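Local coordinates for protein D-glucosaminate-6-phosphate ammonia lyase (Salmonella typhimurium, PDB 7LCE) that belongs to the pyridoxal-phosphate-dependent enzymes of the aminotransferase-like fold, in the selenocysteine synthase family, and carries its cofactor on a lysine, at residues 103-108 against 148-153; 188-193 against 205-210. All blocks are in the same frame, centred on the assembly; numbering follows the deposited sequence.

Contact 1 (103-108 against 148-153); sequences ANEVVM and AINEKT
Glu105 reaches over the turn formed by residues 150-153 and meets it with both backbone and side chain. Glu105 N donates to Lys152 O, a hydrogen bond of 3.0 Å and 168°. Glu105 CG sits anti to the carbonyl carbon (chi1 -70°) and the chain runs extended beyond it. This lays the carboxylate across Lys152, where Glu105 CD is 3.8 Å from Lys152 CB, the two side chains crossing at about a right angle. At the far end Asn150 ND2 gives Glu105 OE1 a weak hydrogen bond of 3.4 Å. The amide and carboxylate planes stand 85° apart. The other branch of the amide, Asn150 OD1, accepts from Lys152 N in an Asx turn. The backbone bond from Thr153 N to Asn150 O closes the type I turn, and Thr153 OG1 adds a side-chain link by accepting from Asn150 N at 3.0 Å. Further along, Val107 packs on the apolar side of the loop. Val107 CG1 meets Ala148 CB at 3.8 Å, while Val107 CG2 lies against Thr153 CG2 and approaches Ile149 CD1. The side chain of Ile149 is about 5 Å from a bound calcium ion. Glu105 and Thr153 form a parallel bridge, and backbone bonds continue the pairing between Glu105 and Ala154 and between Val107 and Ala155. This is the start of two neighbouring parallel strands, 105-109 and 153-159, in the large mixed sheet of an aminotransferase-like fold.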
loop_
_atom_site.group_PDB
_atom_site.type_symbol
_atom_site.label_atom_id
_atom_site.label_comp_id
_atom_site.label_asym_id
_atom_site.label_seq_id
_atom_site.Cartn_x
_atom_site.Cartn_y
_atom_site.Cartn_z
ATOM N N ALA A 103 -18.623 -3.802 9.621
ATOM C CA ALA A 103 -19.431 -2.592 9.677
ATOM C C ALA A 103 -19.383 -2.065 11.102
ATOM O O ALA A 103 -19.988 -2.649 12.006
ATOM C CB ALA A 103 -20.862 -2.888 9.242
ATOM N N ASN A 104 -18.652 -0.965 11.312
ATOM C CA ASN A 104 -18.385 -0.477 12.659
ATOM C C ASN A 104 -18.637 1.016 12.827
ATOM O O ASN A 104 -18.320 1.566 13.887
ATOM C CB ASN A 104 -16.942 -0.791 13.069
ATOM C CG ASN A 104 -15.925 -0.299 12.053
ATOM O OD1 ASN A 104 -16.229 0.538 11.201
ATOM N ND2 ASN A 104 -14.700 -0.805 12.154
ATOM N N GLU A 105 -19.167 1.695 11.815
ATOM C CA GLU A 105 -19.379 3.132 11.920
ATOM C C GLU A 105 -20.642 3.420 12.718
ATOM O O GLU A 105 -21.707 2.858 12.438
ATOM C CB GLU A 105 -19.464 3.761 10.530
ATOM C CG GLU A 105 -18.138 3.768 9.787
ATOM C CD GLU A 105 -18.240 4.388 8.408
ATOM O OE1 GLU A 105 -19.341 4.851 8.038
ATOM O OE2 GLU A 105 -17.215 4.407 7.693
ATOM N N VAL A 106 -20.518 4.291 13.718
ATOM C CA VAL A 106 -21.642 4.747 14.530
ATOM C C VAL A 106 -21.942 6.185 14.136
ATOM O O VAL A 106 -21.083 7.067 14.273
ATOM C CB VAL A 106 -21.343 4.641 16.034
ATOM C CG1 VAL A 106 -22.455 5.292 16.834
ATOM C CG2 VAL A 106 -21.178 3.188 16.439
ATOM N N VAL A 107 -23.152 6.423 13.643
ATOM C CA VAL A 107 -23.549 7.723 13.117
ATOM C C VAL A 107 -24.279 8.494 14.207
ATOM O O VAL A 107 -25.284 8.020 14.748
ATOM C CB VAL A 107 -24.426 7.569 11.866
ATOM C CG1 VAL A 107 -25.022 8.905 11.481
ATOM C CG2 VAL A 107 -23.607 6.993 10.721
ATOM N N MET A 108 -23.786 9.692 14.517
ATOM C CA MET A 108 -24.395 10.529 15.538
ATOM C C MET A 108 -24.239 11.989 15.148
ATOM O O MET A 108 -23.433 12.339 14.279
ATOM C CB MET A 108 -23.778 10.271 16.915
ATOM C CG MET A 108 -22.309 10.619 16.997
ATOM S SD MET A 108 -21.625 10.297 18.630
ATOM C CE MET A 108 -22.515 11.485 19.631
ATOM N N ALA A 148 -24.838 10.046 5.769
ATOM C CA ALA A 148 -23.825 9.367 6.570
ATOM C C ALA A 148 -24.009 7.856 6.588
ATOM O O ALA A 148 -23.070 7.135 6.941
ATOM C CB ALA A 148 -23.835 9.906 8.002
ATOM N N ILE A 149 -25.188 7.366 6.224
ATOM C CA ILE A 149 -25.456 5.933 6.228
ATOM C C ILE A 149 -24.838 5.305 4.986
ATOM O O ILE A 149 -25.075 5.760 3.861
ATOM C CB ILE A 149 -26.968 5.665 6.284
ATOM C CG1 ILE A 149 -27.600 6.402 7.466
ATOM C CG2 ILE A 149 -27.240 4.172 6.371
ATOM C CD1 ILE A 149 -27.068 5.954 8.807
ATOM N N ASN A 150 -24.052 4.252 5.187
ATOM C CA ASN A 150 -23.512 3.464 4.087
ATOM C C ASN A 150 -23.333 2.031 4.578
ATOM O O ASN A 150 -23.731 1.687 5.695
ATOM C CB ASN A 150 -22.211 4.082 3.555
ATOM C CG ASN A 150 -21.144 4.204 4.618
ATOM O OD1 ASN A 150 -20.482 3.228 4.962
ATOM N ND2 ASN A 150 -20.966 5.411 5.141
ATOM N N GLU A 151 -22.733 1.186 3.735
ATOM C CA GLU A 151 -22.623 -0.233 4.055
ATOM C C GLU A 151 -21.703 -0.502 5.240
ATOM O O GLU A 151 -21.739 -1.606 5.795
ATOM C CB GLU A 151 -22.135 -1.017 2.835
ATOM C CG GLU A 151 -20.697 -0.720 2.428
ATOM C CD GLU A 151 -20.562 0.555 1.617
ATOM O OE1 GLU A 151 -21.598 1.186 1.313
ATOM O OE2 GLU A 151 -19.416 0.928 1.286
ATOM N N LYS A 152 -20.882 0.469 5.637
ATOM C CA LYS A 152 -20.033 0.330 6.811
ATOM C C LYS A 152 -20.710 0.796 8.093
ATOM O O LYS A 152 -20.159 0.586 9.179
ATOM C CB LYS A 152 -18.726 1.109 6.613
ATOM C CG LYS A 152 -17.707 0.397 5.737
ATOM C CD LYS A 152 -17.257 -0.920 6.353
ATOM C CE LYS A 152 -15.967 -1.415 5.710
ATOM N NZ LYS A 152 -15.531 -2.738 6.243
ATOM N N THR A 153 -21.878 1.428 7.995
ATOM C CA THR A 153 -22.570 1.926 9.175
ATOM C C THR A 153 -23.104 0.766 10.005
ATOM O O THR A 153 -23.694 -0.176 9.465
ATOM C CB THR A 153 -23.715 2.855 8.770
ATOM O OG1 THR A 153 -23.195 3.952 8.009
ATOM C CG2 THR A 153 -24.414 3.399 10.004
#

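Contact 2 (188-193 against 205-210); sequences VDAAAE and DMVIYS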
loop_
_atom_site.group_PDB
_atom_site.type_symbol
_atom_site.label_atom_id
_atom_site.label_comp_id
_atom_site.label_asym_id
_atom_site.label_seq_id
_atom_site.Cartn_x
_atom_site.Cartn_y
_atom_site.Cartn_z
ATOM N N VAL A 188 -29.869 4.863 21.987
ATOM C CA VAL A 188 -30.197 6.106 22.670
ATOM C C VAL A 188 -29.460 6.137 23.999
ATOM O O VAL A 188 -29.573 5.204 24.802
ATOM C CB VAL A 188 -31.713 6.261 22.885
ATOM C CG1 VAL A 188 -31.991 7.447 23.785
ATOM C CG2 VAL A 188 -32.418 6.432 21.554
ATOM N N ASP A 189 -28.705 7.207 24.222
ATOM C CA ASP A 189 -28.049 7.444 25.500
ATOM C C ASP A 189 -28.966 8.324 26.340
ATOM O O ASP A 189 -29.080 9.530 26.093
ATOM C CB ASP A 189 -26.683 8.091 25.286
ATOM C CG ASP A 189 -26.002 8.477 26.588
ATOM O OD1 ASP A 189 -26.445 8.030 27.669
ATOM O OD2 ASP A 189 -25.004 9.224 26.525
ATOM N N ALA A 190 -29.613 7.723 27.335
ATOM C CA ALA A 190 -30.481 8.456 28.247
ATOM C C ALA A 190 -30.017 8.223 29.678
ATOM O O ALA A 190 -30.800 7.799 30.534
ATOM C CB ALA A 190 -31.936 8.025 28.072
ATOM N N ALA A 191 -28.738 8.503 29.937
ATOM C CA ALA A 191 -28.124 8.115 31.203
ATOM C C ALA A 191 -28.794 8.804 32.385
ATOM O O ALA A 191 -29.134 8.158 33.383
ATOM C CB ALA A 191 -26.628 8.432 31.171
ATOM N N ALA A 192 -28.996 10.115 32.291
ATOM C CA ALA A 192 -29.572 10.885 33.385
ATOM C C ALA A 192 -31.091 10.965 33.322
ATOM O O ALA A 192 -31.704 11.547 34.223
ATOM C CB ALA A 192 -28.981 12.298 33.396
ATOM N N GLU A 193 -31.704 10.404 32.286
ATOM C CA GLU A 193 -33.148 10.500 32.124
ATOM C C GLU A 193 -33.880 9.644 33.149
ATOM O O GLU A 193 -33.492 8.506 33.429
ATOM C CB GLU A 193 -33.548 10.071 30.714
ATOM C CG GLU A 193 -33.178 11.074 29.646
ATOM C CD GLU A 193 -34.006 12.334 29.738
ATOM O OE1 GLU A 193 -35.252 12.223 29.743
ATOM O OE2 GLU A 193 -33.411 13.430 29.807
ATOM N N ASP A 205 -34.099 1.010 19.427
ATOM C CA ASP A 205 -33.801 -0.406 19.599
ATOM C C ASP A 205 -33.119 -0.693 20.932
ATOM O O ASP A 205 -33.430 -1.698 21.581
ATOM C CB ASP A 205 -32.947 -0.900 18.431
ATOM C CG ASP A 205 -33.693 -0.853 17.109
ATOM O OD1 ASP A 205 -34.711 -1.569 16.971
ATOM O OD2 ASP A 205 -33.276 -0.087 16.216
ATOM N N MET A 206 -32.192 0.165 21.360
ATOM C CA MET A 206 -31.501 -0.007 22.635
ATOM C C MET A 206 -31.360 1.344 23.320
ATOM O O MET A 206 -30.827 2.288 22.729
ATOM C CB MET A 206 -30.116 -0.641 22.445
ATOM C CG MET A 206 -30.140 -2.068 21.918
ATOM S SD MET A 206 -28.492 -2.710 21.558
ATOM C CE MET A 206 -28.076 -1.856 20.037
ATOM N N VAL A 207 -31.822 1.428 24.566
ATOM C CA VAL A 207 -31.757 2.646 25.367
ATOM C C VAL A 207 -30.966 2.358 26.637
ATOM O O VAL A 207 -31.146 1.307 27.265
ATOM C CB VAL A 207 -33.167 3.170 25.704
ATOM C CG1 VAL A 207 -33.086 4.506 26.418
ATOM C CG2 VAL A 207 -34.002 3.289 24.438
ATOM N N ILE A 208 -30.087 3.286 27.012
ATOM C CA ILE A 208 -29.158 3.105 28.124
ATOM C C ILE A 208 -29.498 4.095 29.230
ATOM O O ILE A 208 -29.652 5.295 28.973
ATOM C CB ILE A 208 -27.696 3.280 27.679
ATOM C CG1 ILE A 208 -27.297 2.194 26.679
ATOM C CG2 ILE A 208 -26.773 3.258 28.881
ATOM C CD1 ILE A 208 -27.531 2.571 25.239
ATOM N N TYR A 209 -29.615 3.590 30.457
ATOM C CA TYR A 209 -29.851 4.401 31.642
ATOM C C TYR A 209 -28.741 4.164 32.657
ATOM O O TYR A 209 -28.012 3.171 32.594
ATOM C CB TYR A 209 -31.208 4.083 32.284
ATOM C CG TYR A 209 -32.410 4.455 31.448
ATOM C CD1 TYR A 209 -32.904 3.591 30.483
ATOM C CD2 TYR A 209 -33.067 5.662 31.644
ATOM C CE1 TYR A 209 -34.005 3.926 29.720
ATOM C CE2 TYR A 209 -34.168 6.007 30.887
ATOM C CZ TYR A 209 -34.635 5.136 29.926
ATOM O OH TYR A 209 -35.737 5.475 29.172
ATOM N N SER A 210 -28.621 5.093 33.602
ATOM C CA SER A 210 -27.693 4.970 34.720
ATOM C C SER A 210 -28.489 4.775 36.003
ATOM O O SER A 210 -29.251 5.662 36.403
ATOM C CB SER A 210 -26.797 6.201 34.829
ATOM O OG SER A 210 -26.049 6.171 36.033
#
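Val188 and Val207 lie side by side in neighbouring parallel strands and point the same way. Val188 CB is 4.1 Å from Val207 CG2, and Val207 CG1 goes on to meet Ala190 CB. The backbones bond in the alternating parallel pattern. Val188 N donates to Met206 O at 2.8 Å, and Ile208 N donates to Val188 O at 3.0 Å. Ala190 N then reaches Ile208 O at 2.9 Å, with a less straight N-H...O angle of 139°. Further on, Ser210 N bonds to Ala191 O at 3.1 Å, in the carbonyl plane and on a lone pair (C=O...donor angle 122°). The Tyr209 ring lies beside residues 190-193. Ala190 CB sits over one ring face, offset toward the rim, and Glu193 O comes to the ring edge in plane, 3.4 Å from Tyr209 CD2. Strand 186-189, helix 198-201 and strand 206-210 make a beta-alpha-beta unit, and Trp199 of that helix touches Val188, Val207, Tyr209 and Glu193. On the neighbouring antiparallel strand 221-225, Phe222 meets the Tyr209 ring with near-parallel planes, while the Tyr209 hydroxyl is hydrogen-bonded to Asp195 O. Asp189 and Ile208 project to the sheet face away from the valines. Asp189 has CG anti to the backbone N (chi1 175°), and Asp189 OD1 takes a weak bond from Ala191 N at 3.3 Å. Asp189 OD2 is close to N1 of the cofactor-bearing modified lysine at position 213, and Ser210 OG is hydrogen-bonded to phosphate oxygen OP2 of the same residue.

How the contacts relate
Both contacts belong to the same seven-stranded mixed sheet. Strand 153-159, which starts in contact 1 at Thr153, pairs with 105-109 on one side and with 186-189 on the other, and so connects the two contacts. The centres of contacts 1 and 2 are about 20 Å apart, and their nearest atoms are about 8 Å apart without touching. In sequence, both segments of contact 1 precede those of contact 2. Contact 2 is buried, about 9 Å from the centre of the chain, and carries residues beside the modified lysine at position 213. Contact 1 is partly buried, about 27 Å from that centre. Helix 73-86 touches both, through Ile85 and Val81 at contact 1 and Ala73 and Ile77 at contact 2.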